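Local atomic coordinates of cellulosomal scaffoldin adaptor protein B (Acetivibrio cellulolyticus, PDB entry 4U3S), a protein that probably binds dockerin partners in cellulosome assembly, here represented by the third type II cohesin domain of this adaptor scaffoldin. Residues Ile5-Asp10 with Val128-Ser133; Thr44-Val49 with Phe118-Lys123. One frame throughout, in Å; residues are numbered along the deposited sequence.

Interaction 1: residues Ile5-Asp10 with Val128-Ser133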
ATOM      1  N   ILE A   5      20.668   2.023   0.169  1.00 20.10           N
ATOM      2  CA  ILE A   5      19.724   3.069  -0.169  1.00 20.31           C
ATOM      3  C   ILE A   5      20.038   4.223   0.781  1.00 21.33           C
ATOM      4  O   ILE A   5      20.408   3.995   1.955  1.00 21.80           O
ATOM      5  CB  ILE A   5      18.251   2.620  -0.077  1.00 18.99           C
ATOM      6  CG1 ILE A   5      17.327   3.785  -0.488  1.00 18.83           C
ATOM      7  CG2 ILE A   5      17.909   2.126   1.332  1.00 19.11           C
ATOM      8  CD1 ILE A   5      15.906   3.353  -0.701  1.00 17.17           C
ATOM      9  N   THR A   6      19.933   5.449   0.295  1.00 21.00           N
ATOM     10  CA  THR A   6      20.259   6.608   1.103  1.00 20.29           C
ATOM     11  C   THR A   6      19.410   7.775   0.631  1.00 20.75           C
ATOM     12  O   THR A   6      18.666   7.656  -0.358  1.00 20.49           O
ATOM     13  CB  THR A   6      21.768   6.932   1.017  1.00 21.44           C
ATOM     14  OG1 THR A   6      22.143   7.836   2.066  1.00 23.12           O
ATOM     15  CG2 THR A   6      22.136   7.518  -0.341  1.00 20.40           C
ATOM     16  N   MET A   7      19.488   8.866   1.373  1.00 21.99           N
ATOM     17  CA  MET A   7      19.004  10.179   0.899  1.00 23.96           C
ATOM     18  C   MET A   7      20.158  11.181   0.911  1.00 25.60           C
ATOM     19  O   MET A   7      20.955  11.223   1.853  1.00 26.95           O
ATOM     20  CB  MET A   7      17.891  10.709   1.798  1.00 27.44           C
ATOM     21  CG  MET A   7      16.519  10.213   1.484  1.00 29.64           C
ATOM     22  SD  MET A   7      15.269  10.982   2.550  1.00 28.39           S
ATOM     23  CE  MET A   7      15.472  10.050   4.083  1.00 27.60           C
ATOM     24  N   ASN A   8      20.227  11.980  -0.139  1.00 25.41           N
ATOM     25  CA  ASN A   8      21.198  13.066  -0.259  1.00 27.12           C
ATOM     26  C   ASN A   8      20.419  14.351  -0.430  1.00 28.01           C
ATOM     27  O   ASN A   8      19.482  14.393  -1.227  1.00 25.30           O
ATOM     28  CB  ASN A   8      22.076  12.854  -1.499  1.00 30.36           C
ATOM     29  CG  ASN A   8      22.814  11.531  -1.468  1.00 35.51           C
ATOM     30  OD1 ASN A   8      22.806  10.771  -2.443  1.00 44.50           O
ATOM     31  ND2 ASN A   8      23.415  11.230  -0.338  1.00 37.21           N
ATOM     32  N   PHE A   9      20.830  15.385   0.306  1.00 27.41           N
ATOM     33  CA  PHE A   9      20.261  16.715   0.170  1.00 28.84           C
ATOM     34  C   PHE A   9      21.140  17.551  -0.751  1.00 29.15           C
ATOM     35  O   PHE A   9      22.354  17.489  -0.653  1.00 28.91           O
ATOM     36  CB  PHE A   9      20.195  17.427   1.525  1.00 29.44           C
ATOM     37  CG  PHE A   9      19.464  16.658   2.602  1.00 32.43           C
ATOM     38  CD1 PHE A   9      18.226  16.110   2.365  1.00 33.34           C
ATOM     39  CD2 PHE A   9      20.015  16.533   3.877  1.00 33.51           C
ATOM     40  CE1 PHE A   9      17.537  15.425   3.363  1.00 31.05           C
ATOM     41  CE2 PHE A   9      19.348  15.843   4.875  1.00 35.03           C
ATOM     42  CZ  PHE A   9      18.103  15.288   4.620  1.00 31.48           C
ATOM     43  N   ASP A  10      20.544  18.358  -1.624  1.00 28.48           N
ATOM     44  CA  ASP A  10      21.347  19.292  -2.437  1.00 30.29           C
ATOM     45  C   ASP A  10      21.972  20.368  -1.556  1.00 32.14           C
ATOM     46  O   ASP A  10      23.024  20.934  -1.903  1.00 32.53           O
ATOM     47  CB  ASP A  10      20.566  19.920  -3.607  1.00 30.66           C
ATOM     48  CG  ASP A  10      19.350  20.742  -3.171  1.00 31.81           C
ATOM     49  OD1 ASP A  10      18.953  20.695  -1.991  1.00 33.34           O
ATOM     50  OD2 ASP A  10      18.773  21.429  -4.046  1.00 32.30           O
ATOM     51  N   VAL A 128      15.577  14.445   8.658  1.00 25.52           N
ATOM     52  CA  VAL A 128      14.690  13.697   7.810  1.00 24.69           C
ATOM     53  C   VAL A 128      15.306  12.311   7.801  1.00 24.90           C
ATOM     54  O   VAL A 128      16.484  12.178   7.537  1.00 23.62           O
ATOM     55  CB  VAL A 128      14.628  14.303   6.405  1.00 25.77           C
ATOM     56  CG1 VAL A 128      13.712  13.483   5.500  1.00 25.81           C
ATOM     57  CG2 VAL A 128      14.095  15.720   6.501  1.00 25.40           C
ATOM     58  N   VAL A 129      14.517  11.294   8.115  1.00 21.62           N
ATOM     59  CA  VAL A 129      15.026   9.940   8.150  1.00 21.34           C
ATOM     60  C   VAL A 129      14.022   8.962   7.558  1.00 19.91           C
ATOM     61  O   VAL A 129      12.791   9.196   7.598  1.00 19.21           O
ATOM     62  CB  VAL A 129      15.342   9.468   9.595  1.00 22.60           C
ATOM     63  CG1 VAL A 129      16.482  10.270  10.221  1.00 24.95           C
ATOM     64  CG2 VAL A 129      14.120   9.517  10.488  1.00 22.82           C
ATOM     65  N   PHE A 130      14.537   7.866   7.023  1.00 19.08           N
ATOM     66  CA  PHE A 130      13.693   6.707   6.778  1.00 18.31           C
ATOM     67  C   PHE A 130      13.247   6.185   8.136  1.00 18.73           C
ATOM     68  O   PHE A 130      14.043   6.090   9.066  1.00 19.63           O
ATOM     69  CB  PHE A 130      14.452   5.590   6.058  1.00 18.85           C
ATOM     70  CG  PHE A 130      14.979   5.974   4.714  1.00 17.54           C
ATOM     71  CD1 PHE A 130      14.112   6.197   3.639  1.00 18.04           C
ATOM     72  CD2 PHE A 130      16.325   6.113   4.513  1.00 18.64           C
ATOM     73  CE1 PHE A 130      14.612   6.556   2.401  1.00 18.07           C
ATOM     74  CE2 PHE A 130      16.827   6.467   3.269  1.00 18.78           C
ATOM     75  CZ  PHE A 130      15.966   6.679   2.207  1.00 19.20           C
ATOM     76  N   GLU A 131      11.966   5.812   8.240  1.00 18.55           N
ATOM     77  CA  GLU A 131      11.411   5.327   9.505  1.00 19.85           C
ATOM     78  C   GLU A 131      10.438   4.170   9.319  1.00 18.94           C
ATOM     79  O   GLU A 131       9.635   4.182   8.395  1.00 17.65           O
ATOM     80  CB  GLU A 131      10.687   6.473  10.224  1.00 21.51           C
ATOM     81  CG  GLU A 131      10.237   6.109  11.621  1.00 24.67           C
ATOM     82  CD  GLU A 131       9.485   7.204  12.320  1.00 30.58           C
ATOM     83  OE1 GLU A 131       8.271   7.350  12.065  1.00 31.21           O
ATOM     84  OE2 GLU A 131      10.110   7.892  13.142  1.00 31.84           O
ATOM     85  N   HIS A 132      10.498   3.201  10.240  1.00 20.08           N
ATOM     86  CA  HIS A 132       9.574   2.073  10.252  1.00 20.13           C
ATOM     87  C   HIS A 132       8.116   2.511  10.157  1.00 18.66           C
ATOM     88  O   HIS A 132       7.691   3.510  10.744  1.00 19.07           O
ATOM     89  CB  HIS A 132       9.761   1.196  11.498  1.00 22.05           C
ATOM     90  CG  HIS A 132       8.891  -0.028  11.504  1.00 25.02           C
ATOM     91  ND1 HIS A 132       9.208  -1.171  10.794  1.00 28.13           N
ATOM     92  CD2 HIS A 132       7.691  -0.269  12.092  1.00 27.64           C
ATOM     93  CE1 HIS A 132       8.240  -2.062  10.944  1.00 27.54           C
ATOM     94  NE2 HIS A 132       7.305  -1.537  11.718  1.00 28.29           N
ATOM     95  N   SER A 133       7.364   1.760   9.359  1.00 18.30           N
ATOM     96  CA  SER A 133       5.932   1.897   9.291  1.00 18.83           C
ATOM     97  C   SER A 133       5.244   0.538   9.449  1.00 18.49           C
ATOM     98  O   SER A 133       5.644  -0.451   8.829  1.00 19.24           O
ATOM     99  CB  SER A 133       5.522   2.465   7.934  1.00 18.73           C
ATOM    100  OG  SER A 133       4.127   2.581   7.812  1.00 19.83           O
TER
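Met-7 sets its terminal methyl over one face of the Phe-130 ring: CE sits 3.8 Å from the ring centroid and only 6° off the normal, a CH-pi contact. The thioether chain turns at its last torsion (chi3 -78°), which carries CE over the ring while SD stays oblique to it, in Met-aromatic range. Nearer the backbone, Met-7 CG meets Phe-130 CZ at 3.6 Å. At the ring's edge CZ lies 3.9 Å from Thr-6 O, and Ile-5 CG1 also touches CZ at 4.2 Å. Residues 5-9 and 128-130 run nearly antiparallel but face each other rather than pair, with the CA atoms of Met-7 and Val-129 8.3 Å apart; strands 4-9 and 129-130 belong to opposing sheets of the cohesin beta-sandwich, so the contact is core packing between its layers. Val-128 extends the seam: its CG1 approaches Met-7 CE at 4.1 Å, and its CB lies near the plane of the Phe-9 ring, 4.0 Å from CZ at the edge. Val-24 of strand 19-27 backs Ile-5 and Met-7, while Thr-143 touches both Ile-5 and Phe-130. Farther out, Thr-6 OG1 is hydrogen-bonded to Ile-160 O, and Gln-161 OE1 receives the backbone N-H of Phe-130.

Interaction 2: residues Thr44-Val49 with Phe118-Lys123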
ATOM      1  N   THR A  44       6.631  20.928  11.773  1.00 33.67           N
ATOM      2  CA  THR A  44       6.715  22.301  12.292  1.00 36.50           C
ATOM      3  C   THR A  44       7.972  22.986  11.781  1.00 34.91           C
ATOM      4  O   THR A  44       8.048  24.210  11.748  1.00 36.71           O
ATOM      5  CB  THR A  44       6.703  22.352  13.830  1.00 36.39           C
ATOM      6  OG1 THR A  44       7.927  21.822  14.354  1.00 38.80           O
ATOM      7  CG2 THR A  44       5.504  21.578  14.392  1.00 37.17           C
ATOM      8  N   VAL A  45       8.961  22.199  11.376  1.00 32.84           N
ATOM      9  CA  VAL A  45      10.236  22.755  10.892  1.00 32.00           C
ATOM     10  C   VAL A  45      10.315  22.735   9.370  1.00 30.02           C
ATOM     11  O   VAL A  45      10.810  23.696   8.763  1.00 30.96           O
ATOM     12  CB  VAL A  45      11.429  21.984  11.493  1.00 32.34           C
ATOM     13  CG1 VAL A  45      12.747  22.597  11.051  1.00 33.33           C
ATOM     14  CG2 VAL A  45      11.344  21.968  13.011  1.00 34.34           C
ATOM     15  N   LEU A  46       9.810  21.665   8.743  1.00 27.22           N
ATOM     16  CA  LEU A  46       9.917  21.503   7.307  1.00 26.81           C
ATOM     17  C   LEU A  46       8.548  21.210   6.715  1.00 25.47           C
ATOM     18  O   LEU A  46       7.784  20.446   7.286  1.00 25.81           O
ATOM     19  CB  LEU A  46      10.882  20.366   6.952  1.00 26.45           C
ATOM     20  CG  LEU A  46      12.324  20.457   7.437  1.00 27.43           C
ATOM     21  CD1 LEU A  46      13.100  19.227   7.004  1.00 25.70           C
ATOM     22  CD2 LEU A  46      13.014  21.720   6.949  1.00 29.05           C
ATOM     23  N   GLN A  47       8.245  21.848   5.585  1.00 24.78           N
ATOM     24  CA  GLN A  47       7.027  21.581   4.832  1.00 24.08           C
ATOM     25  C   GLN A  47       7.404  20.803   3.587  1.00 23.60           C
ATOM     26  O   GLN A  47       8.214  21.277   2.770  1.00 23.40           O
ATOM     27  CB  GLN A  47       6.383  22.904   4.419  1.00 25.17           C
ATOM     28  CG  GLN A  47       5.158  22.757   3.563  1.00 25.51           C
ATOM     29  CD  GLN A  47       4.638  24.098   3.100  1.00 26.96           C
ATOM     30  OE1 GLN A  47       5.417  25.007   2.792  1.00 30.40           O
ATOM     31  NE2 GLN A  47       3.327  24.254   3.107  1.00 27.82           N
ATOM     32  N   ALA A  48       6.803  19.626   3.421  1.00 21.46           N
ATOM     33  CA  ALA A  48       7.021  18.843   2.225  1.00 20.22           C
ATOM     34  C   ALA A  48       6.399  19.543   1.011  1.00 19.68           C
ATOM     35  O   ALA A  48       5.243  19.967   1.076  1.00 20.10           O
ATOM     36  CB  ALA A  48       6.416  17.454   2.396  1.00 19.31           C
ATOM     37  N   VAL A  49       7.173  19.665  -0.076  1.00 20.55           N
ATOM     38  CA  VAL A  49       6.748  20.331  -1.316  1.00 21.04           C
ATOM     39  C   VAL A  49       7.328  19.606  -2.517  1.00 21.04           C
ATOM     40  O   VAL A  49       8.279  18.817  -2.386  1.00 20.88           O
ATOM     41  CB  VAL A  49       7.196  21.806  -1.412  1.00 23.34           C
ATOM     42  CG1 VAL A  49       6.715  22.601  -0.213  1.00 24.40           C
ATOM     43  CG2 VAL A  49       8.719  21.915  -1.537  1.00 24.02           C
ATOM     44  N   PHE A 118      11.707  19.934   0.598  1.00 22.25           N
ATOM     45  CA  PHE A 118      11.372  20.409   1.939  1.00 23.60           C
ATOM     46  C   PHE A 118      11.644  21.918   2.048  1.00 26.96           C
ATOM     47  O   PHE A 118      12.784  22.376   1.865  1.00 26.93           O
ATOM     48  CB  PHE A 118      12.177  19.671   2.994  1.00 24.43           C
ATOM     49  CG  PHE A 118      11.776  18.227   3.169  1.00 23.72           C
ATOM     50  CD1 PHE A 118      10.566  17.895   3.775  1.00 24.11           C
ATOM     51  CD2 PHE A 118      12.601  17.198   2.739  1.00 24.07           C
ATOM     52  CE1 PHE A 118      10.195  16.564   3.949  1.00 23.80           C
ATOM     53  CE2 PHE A 118      12.227  15.884   2.897  1.00 25.34           C
ATOM     54  CZ  PHE A 118      11.035  15.562   3.527  1.00 22.52           C
ATOM     55  N   LYS A 119      10.605  22.690   2.336  1.00 27.03           N
ATOM     56  CA  LYS A 119      10.761  24.125   2.539  1.00 30.53           C
ATOM     57  C   LYS A 119      10.876  24.374   4.026  1.00 28.80           C
ATOM     58  O   LYS A 119      10.092  23.857   4.819  1.00 29.13           O
ATOM     59  CB  LYS A 119       9.580  24.895   1.963  1.00 32.57           C
ATOM     60  CG  LYS A 119       9.697  26.379   2.215  1.00 37.72           C
ATOM     61  CD  LYS A 119       8.420  27.116   1.901  1.00 42.95           C
ATOM     62  CE  LYS A 119       8.271  27.358   0.417  1.00 44.40           C
ATOM     63  NZ  LYS A 119       7.231  28.391   0.204  1.00 46.02           N
ATOM     64  N   ALA A 120      11.885  25.137   4.416  1.00 31.26           N
ATOM     65  CA  ALA A 120      12.093  25.448   5.820  1.00 32.67           C
ATOM     66  C   ALA A 120      11.039  26.415   6.351  1.00 33.30           C
ATOM     67  O   ALA A 120      10.779  27.459   5.755  1.00 34.62           O
ATOM     68  CB  ALA A 120      13.491  26.005   6.035  1.00 33.85           C
ATOM     69  N   LEU A 121      10.410  26.033   7.454  1.00 33.30           N
ATOM     70  CA  LEU A 121       9.448  26.878   8.160  1.00 36.25           C
ATOM     71  C   LEU A 121      10.143  27.566   9.307  1.00 38.14           C
ATOM     72  O   LEU A 121       9.811  28.695   9.637  1.00 39.55           O
ATOM     73  CB  LEU A 121       8.304  26.038   8.727  1.00 35.40           C
ATOM     74  CG  LEU A 121       7.571  25.175   7.698  1.00 34.04           C
ATOM     75  CD1 LEU A 121       6.534  24.300   8.389  1.00 34.85           C
ATOM     76  CD2 LEU A 121       6.928  26.051   6.629  1.00 33.13           C
ATOM     77  N   GLN A 122      11.075  26.851   9.938  1.00 37.28           N
ATOM     78  CA  GLN A 122      11.918  27.402  10.988  1.00 41.21           C
ATOM     79  C   GLN A 122      13.356  27.054  10.679  1.00 41.81           C
ATOM     80  O   GLN A 122      13.642  26.117   9.932  1.00 38.53           O
ATOM     81  CB  GLN A 122      11.596  26.800  12.348  1.00 41.52           C
ATOM     82  CG  GLN A 122      10.150  26.841  12.808  1.00 41.57           C
ATOM     83  CD  GLN A 122      10.010  26.165  14.170  1.00 44.59           C
ATOM     84  OE1 GLN A 122      10.596  26.614  15.161  1.00 49.00           O
ATOM     85  NE2 GLN A 122       9.265  25.076  14.222  1.00 44.67           N
ATOM     86  N   LYS A 123      14.256  27.785  11.316  1.00 45.42           N
ATOM     87  CA  LYS A 123      15.679  27.678  11.071  1.00 50.74           C
ATOM     88  C   LYS A 123      16.375  26.537  11.847  1.00 48.67           C
ATOM     89  O   LYS A 123      17.490  26.156  11.503  1.00 54.59           O
ATOM     90  CB  LYS A 123      16.310  29.032  11.431  1.00 55.10           C
ATOM     91  CG  LYS A 123      17.798  29.158  11.201  1.00 65.53           C
ATOM     92  CD  LYS A 123      18.176  28.868   9.762  1.00 69.68           C
ATOM     93  CE  LYS A 123      19.644  29.173   9.543  1.00 73.12           C
ATOM     94  NZ  LYS A 123      20.025  28.890   8.143  1.00 73.20           N
TER
HETATM   95  O   HOH W   1       8.709  23.445  16.363  1.00 46.82           O
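Gln-47 and Lys-119 exchange two backbone hydrogen bonds, N of Gln-47 to O of Lys-119 and N of Lys-119 to O of Gln-47, each 2.8 Å long. They form the hydrogen-bonded pair of an antiparallel beta pairing in the mixed sheet of the cohesin sandwich; Leu-46 with Ala-120 and Ala-48 with Phe-118 are the non-hydrogen-bonded pairs on either side. Beyond them Val-45 O takes the N-H of Leu-121 at 2.7 Å and, weakly, that of Gln-122, two successive donors on one carbonyl as in a classic beta bulge. Gln-122 then reaches back with its side chain: NE2 donates to Thr-44 O at 2.9 Å in a nearly straight bond (175° at the hydrogen). The oxygen lies in the plane of the glutamine amide, yet the donor stands 72° out of the carbonyl plane of Thr-44, away from its lone pairs. A water accepts from the same NE2 and donates to Thr-44 OG1, with its oxygen 2.7 Å from OG1, so both amide hydrogens are used; OG1 is also hydrogen-bonded to Asp-42 OD1. The buried face carries Leu-46, Ala-48, Phe-118 and Ala-120. There Leu-46 CB approaches Phe-118 CD1 obliquely at 4.0 Å, the two side chains crossing at about a right angle, and Ala-48 CB meets CE1 of the same ring. Tyr-41 and Leu-89 add to the packing around Phe-118. Just past the strand end, Leu-121 CD2 rests 3.9 Å from Gln-47 CB. On the other face Gln-47 and Lys-119 run side by side, pointing the same way, until the lysine bends at chi3; their contact ends with Gln-47 OE1 3.8 Å from Lys-119 CD.

Val-128 joins the two contacts directly. Its CG2 packs 3.7 Å from Leu-46 CD1 and its CG1 lies 3.8 Å from Phe-118 CE2, so the apolar face of interaction 2 continues into the core to which interaction 1 belongs. Their centres are about 16 Å apart, interaction 1 about 7 Å and interaction 2 about 17 Å from the centre of the chain, the latter at one end of the sandwich. The sequence between 5-10 and 128-133 contains both segments of interaction 2, and from 118-123 the chain crosses within a few residues to 128-133, passing from the mixed sheet to the opposing antiparallel one.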